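Local coordinates for Obg-like ATPase 1 (Schizosaccharomyces pombe, PDB 1NI3), which hydrolyses ATP, and GTP less efficiently, with magnesium as cofactor, and negatively regulates the G2/M transition of the cell cycle, at residues T322-K325 against G326-A329; H351-D354 against L355-K359. One frame throughout, in Å; residues are numbered along the deposited sequence.

Contact 1 of 2, residues T322-K325 against G326-A329; sequences TIRK and GTKA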
loop_
_atom_site.group_PDB
_atom_site.type_symbol
_atom_site.label_atom_id
_atom_site.label_comp_id
_atom_site.label_asym_id
_atom_site.label_seq_id
_atom_site.Cartn_x
_atom_site.Cartn_y
_atom_site.Cartn_z
ATOM N N THR A 322 -8.277 -10.827 -2.729
ATOM C CA THR A 322 -7.665 -9.639 -3.304
ATOM C C THR A 322 -7.277 -9.803 -4.769
ATOM O O THR A 322 -6.671 -10.798 -5.149
ATOM C CB THR A 322 -6.410 -9.228 -2.532
ATOM O OG1 THR A 322 -6.776 -8.798 -1.217
ATOM C CG2 THR A 322 -5.686 -8.098 -3.250
ATOM N N ILE A 323 -7.625 -8.822 -5.592
ATOM C CA ILE A 323 -7.262 -8.869 -7.006
ATOM C C ILE A 323 -6.881 -7.468 -7.499
ATOM O O ILE A 323 -7.139 -6.477 -6.819
ATOM C CB ILE A 323 -8.415 -9.448 -7.882
ATOM C CG1 ILE A 323 -9.672 -8.601 -7.712
ATOM C CG2 ILE A 323 -8.674 -10.899 -7.518
ATOM C CD1 ILE A 323 -10.530 -8.564 -8.956
ATOM N N ARG A 324 -6.268 -7.379 -8.674
ATOM C CA ARG A 324 -5.877 -6.074 -9.194
ATOM C C ARG A 324 -7.019 -5.350 -9.877
ATOM O O ARG A 324 -7.819 -5.959 -10.592
ATOM C CB ARG A 324 -4.688 -6.201 -10.150
ATOM C CG ARG A 324 -3.360 -6.318 -9.439
ATOM C CD ARG A 324 -2.990 -5.010 -8.771
ATOM N NE ARG A 324 -2.284 -4.101 -9.675
ATOM C CZ ARG A 324 -1.000 -4.236 -10.004
ATOM N NH1 ARG A 324 -0.276 -5.241 -9.502
ATOM N NH2 ARG A 324 -0.431 -3.369 -10.834
ATOM N N LYS A 325 -7.068 -4.041 -9.650
ATOM C CA LYS A 325 -8.101 -3.166 -10.187
ATOM C C LYS A 325 -8.656 -3.535 -11.556
ATOM O O LYS A 325 -9.818 -3.266 -11.837
ATOM C CB LYS A 325 -7.591 -1.723 -10.234
ATOM C CG LYS A 325 -8.358 -0.751 -9.340
ATOM C CD LYS A 325 -9.240 0.216 -10.136
ATOM C CE LYS A 325 -10.445 -0.466 -10.795
ATOM N NZ LYS A 325 -11.226 0.446 -11.703
ATOM N N GLY A 326 -7.854 -4.141 -12.419
ATOM C CA GLY A 326 -8.395 -4.470 -13.727
ATOM C C GLY A 326 -8.370 -5.937 -14.081
ATOM O O GLY A 326 -8.378 -6.298 -15.255
ATOM N N THR A 327 -8.356 -6.789 -13.067
ATOM C CA THR A 327 -8.288 -8.214 -13.300
ATOM C C THR A 327 -9.557 -8.772 -13.919
ATOM O O THR A 327 -10.666 -8.326 -13.628
ATOM C CB THR A 327 -7.995 -8.953 -12.005
ATOM O OG1 THR A 327 -6.823 -8.389 -11.405
ATOM C CG2 THR A 327 -7.748 -10.425 -12.281
ATOM N N LYS A 328 -9.378 -9.766 -14.775
ATOM C CA LYS A 328 -10.506 -10.388 -15.436
ATOM C C LYS A 328 -10.863 -11.744 -14.836
ATOM O O LYS A 328 -9.995 -12.515 -14.419
ATOM C CB LYS A 328 -10.238 -10.497 -16.943
ATOM C CG LYS A 328 -10.534 -9.201 -17.712
ATOM C CD LYS A 328 -10.235 -9.306 -19.216
ATOM C CE LYS A 328 -8.736 -9.344 -19.496
ATOM N NZ LYS A 328 -8.422 -9.484 -20.949
ATOM N N ALA A 329 -12.167 -12.004 -14.797
ATOM C CA ALA A 329 -12.749 -13.223 -14.248
ATOM C C ALA A 329 -11.851 -14.460 -14.217
ATOM O O ALA A 329 -11.592 -15.004 -13.148
ATOM C CB ALA A 329 -14.041 -13.530 -14.982
#
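Arg324 and Thr327 close a tight reversal of the chain, a type I beta turn running from Arg324 to Thr327 at the point where strand 317-324 ends and the loop to helix 329-336 begins. The turn bond is Thr327 N to Arg324 O, at 2.7 Å and with an N-H...O angle of 158°. A second donor reaches the same oxygen from the side chain: Thr327 OG1 gives its hydrogen to Arg324 O, also at 2.7 Å. The two come in differently, the hydroxyl at a C=O...donor angle of 112° and closer to the carbonyl plane, the amide tilted more steeply from that plane. The carbonyl that ends the strand is therefore held twice by one residue. The first torsion of Thr327 makes this possible, since chi1 of -53° sets OG1 beside its own backbone N and turns the hydroxyl back to the oxygen that N already binds. Thr327 OG1 also lies 3.3 Å from Arg324 CB.

The two residues at the corner, Lys325 and Gly326, are exposed, and the lysine's CB points away from the segment that follows. The region belongs to the TGS domain, a ubiquitin-like family; strand 317-324 pairs antiparallel with 307-312 and parallel with 81-90, and beyond the turn Thr327 bonds through its backbone to Met379. Just before the turn, Ile323 CD1 meets Thr327 CB at 4.0 Å, the two side chains crossing at a slant. Ile323 is buried and also packs on Ile308 and Met379. The Arg324 chain bends at both chi2 and chi3 and leads off from the turn, its NH1 bonding to the carbonyl oxygens of Gly18 and Arg16 and its NH2 to Gln13 OE1.

Contact 2 of 2, residues H351-D354 against L355-K359; sequences HYQD and LFDYK
With chi1 of 177° at Tyr352 and 170° at Phe356, both aromatic side chains extend opposite their backbone N, and one turn of helix 352-358 brings them together on the same flank. This is an i to i+4 pair on a short helix of the TGS domain. Phe356 CB sits over one face of the Tyr352 ring, a CH-pi contact 4.2 Å from the ring centroid and displaced toward the rim. The rings themselves barely overlap: their planes are nearly parallel, but they are slid apart, with centroids 5.8 Å from each other. Tyr352 OH lies 3.9 Å from Phe356 CD1. Beyond this pair, Trp72 meets Phe356 edge-to-face, while Tyr352 and the buried Leu355 lean on Leu73 of helix 68-77 and on Ile384.

His351 occupies the N-cap position, and its carbonyl oxygen takes the first of the i to i+4 bonds, from Leu355 N at 3.1 Å; Phe356 N to Tyr352 O follows at 2.7 Å. At the other end Tyr358 N bonds to Asp354 O, and CD1 on the edge of the Tyr358 ring lies 3.1 Å from that oxygen. Lys359 leaves the helix with positive phi. Lys359 NZ comes back over one face of the Phe356 ring, toward its rim, and bonds to Phe356 O at 2.9 Å.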
loop_
_atom_site.group_PDB
_atom_site.type_symbol
_atom_site.label_atom_id
_atom_site.label_comp_id
_atom_site.label_asym_id
_atom_site.label_seq_id
_atom_site.Cartn_x
_atom_site.Cartn_y
_atom_site.Cartn_z
ATOM N N HIS A 351 -23.152 -8.953 -8.469
ATOM C CA HIS A 351 -22.735 -7.638 -7.981
ATOM C C HIS A 351 -23.241 -7.376 -6.581
ATOM O O HIS A 351 -24.420 -7.559 -6.295
ATOM C CB HIS A 351 -23.219 -6.521 -8.915
ATOM C CG HIS A 351 -22.611 -6.574 -10.278
ATOM N ND1 HIS A 351 -21.672 -7.511 -10.642
ATOM C CD2 HIS A 351 -22.804 -5.792 -11.377
ATOM C CE1 HIS A 351 -21.309 -7.312 -11.898
ATOM N NE2 HIS A 351 -21.987 -6.273 -12.362
ATOM N N TYR A 352 -22.341 -6.929 -5.713
ATOM C CA TYR A 352 -22.688 -6.659 -4.328
ATOM C C TYR A 352 -23.996 -5.881 -4.199
ATOM O O TYR A 352 -24.857 -6.234 -3.384
ATOM C CB TYR A 352 -21.567 -5.883 -3.649
ATOM C CG TYR A 352 -21.903 -5.508 -2.234
ATOM C CD1 TYR A 352 -21.954 -6.474 -1.222
ATOM C CD2 TYR A 352 -22.216 -4.192 -1.910
ATOM C CE1 TYR A 352 -22.316 -6.126 0.086
ATOM C CE2 TYR A 352 -22.578 -3.841 -0.615
ATOM C CZ TYR A 352 -22.626 -4.813 0.380
ATOM O OH TYR A 352 -23.006 -4.456 1.656
ATOM N N GLN A 353 -24.154 -4.841 -5.013
ATOM C CA GLN A 353 -25.359 -4.025 -4.948
ATOM C C GLN A 353 -26.648 -4.822 -5.143
ATOM O O GLN A 353 -27.639 -4.594 -4.449
ATOM C CB GLN A 353 -25.288 -2.903 -5.983
ATOM C CG GLN A 353 -26.292 -1.796 -5.725
ATOM C CD GLN A 353 -26.234 -1.315 -4.290
ATOM O OE1 GLN A 353 -26.903 -1.866 -3.416
ATOM N NE2 GLN A 353 -25.422 -0.294 -4.034
ATOM N N ASP A 354 -26.638 -5.756 -6.087
ATOM C CA ASP A 354 -27.825 -6.553 -6.336
ATOM C C ASP A 354 -28.084 -7.457 -5.138
ATOM O O ASP A 354 -29.183 -7.452 -4.574
ATOM C CB ASP A 354 -27.657 -7.388 -7.601
ATOM C CG ASP A 354 -27.375 -6.539 -8.812
ATOM O OD1 ASP A 354 -27.923 -5.405 -8.870
ATOM O OD2 ASP A 354 -26.613 -6.999 -9.702
ATOM N N LEU A 355 -27.075 -8.229 -4.743
ATOM C CA LEU A 355 -27.222 -9.121 -3.610
ATOM C C LEU A 355 -27.642 -8.337 -2.382
ATOM O O LEU A 355 -28.483 -8.793 -1.618
ATOM C CB LEU A 355 -25.911 -9.854 -3.329
ATOM C CG LEU A 355 -26.016 -10.922 -2.232
ATOM C CD1 LEU A 355 -26.966 -12.016 -2.673
ATOM C CD2 LEU A 355 -24.651 -11.513 -1.946
ATOM N N PHE A 356 -27.062 -7.155 -2.192
ATOM C CA PHE A 356 -27.403 -6.348 -1.025
ATOM C C PHE A 356 -28.832 -5.845 -1.086
ATOM O O PHE A 356 -29.456 -5.579 -0.052
ATOM C CB PHE A 356 -26.484 -5.140 -0.897
ATOM C CG PHE A 356 -26.939 -4.156 0.138
ATOM C CD1 PHE A 356 -26.930 -4.492 1.487
ATOM C CD2 PHE A 356 -27.426 -2.911 -0.238
ATOM C CE1 PHE A 356 -27.408 -3.597 2.456
ATOM C CE2 PHE A 356 -27.904 -2.011 0.720
ATOM C CZ PHE A 356 -27.897 -2.354 2.064
ATOM N N ASP A 357 -29.349 -5.698 -2.300
ATOM C CA ASP A 357 -30.718 -5.218 -2.471
ATOM C C ASP A 357 -31.762 -6.331 -2.377
ATOM O O ASP A 357 -32.932 -6.060 -2.106
ATOM C CB ASP A 357 -30.859 -4.477 -3.807
ATOM C CG ASP A 357 -30.083 -3.174 -3.829
ATOM O OD1 ASP A 357 -30.161 -2.404 -2.841
ATOM O OD2 ASP A 357 -29.403 -2.903 -4.840
ATOM N N TYR A 358 -31.340 -7.574 -2.586
ATOM C CA TYR A 358 -32.271 -8.691 -2.539
ATOM C C TYR A 358 -32.117 -9.587 -1.330
ATOM O O TYR A 358 -32.948 -10.465 -1.089
ATOM C CB TYR A 358 -32.144 -9.518 -3.796
ATOM C CG TYR A 358 -32.699 -8.807 -4.995
ATOM C CD1 TYR A 358 -32.098 -7.650 -5.483
ATOM C CD2 TYR A 358 -33.833 -9.293 -5.647
ATOM C CE1 TYR A 358 -32.616 -6.993 -6.596
ATOM C CE2 TYR A 358 -34.358 -8.649 -6.755
ATOM C CZ TYR A 358 -33.745 -7.504 -7.225
ATOM O OH TYR A 358 -34.269 -6.887 -8.335
ATOM N N LYS A 359 -31.035 -9.394 -0.591
ATOM C CA LYS A 359 -30.811 -10.161 0.618
ATOM C C LYS A 359 -30.921 -11.677 0.431
ATOM O O LYS A 359 -31.454 -12.353 1.302
ATOM C CB LYS A 359 -31.817 -9.715 1.683
ATOM C CG LYS A 359 -32.337 -8.283 1.542
ATOM C CD LYS A 359 -31.248 -7.237 1.704
ATOM C CE LYS A 359 -31.811 -5.895 2.174
ATOM N NZ LYS A 359 -30.763 -4.867 2.442
#

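How the contacts relate
Both contacts fall within the TGS range and come in series along the chain: the turn at 322-329 first, then, after helices 329-336 and 338-342 and strand 346-350, the helix at 351-359. Their centres are about 20 Å apart and their nearest atoms about 10 Å, so they do not touch. Contact 1 ends a strand of the large mixed sheet, which reaches into the nucleotide-binding domain through the pairing of 317-324 with 81-90. Contact 2 follows the central strand of the separate three-stranded sheet and packs against helix 68-77. The strand leading into contact 1 and the helix of contact 2 thus each meet parts of the chain outside the TGS range, away from the predicted ATP site.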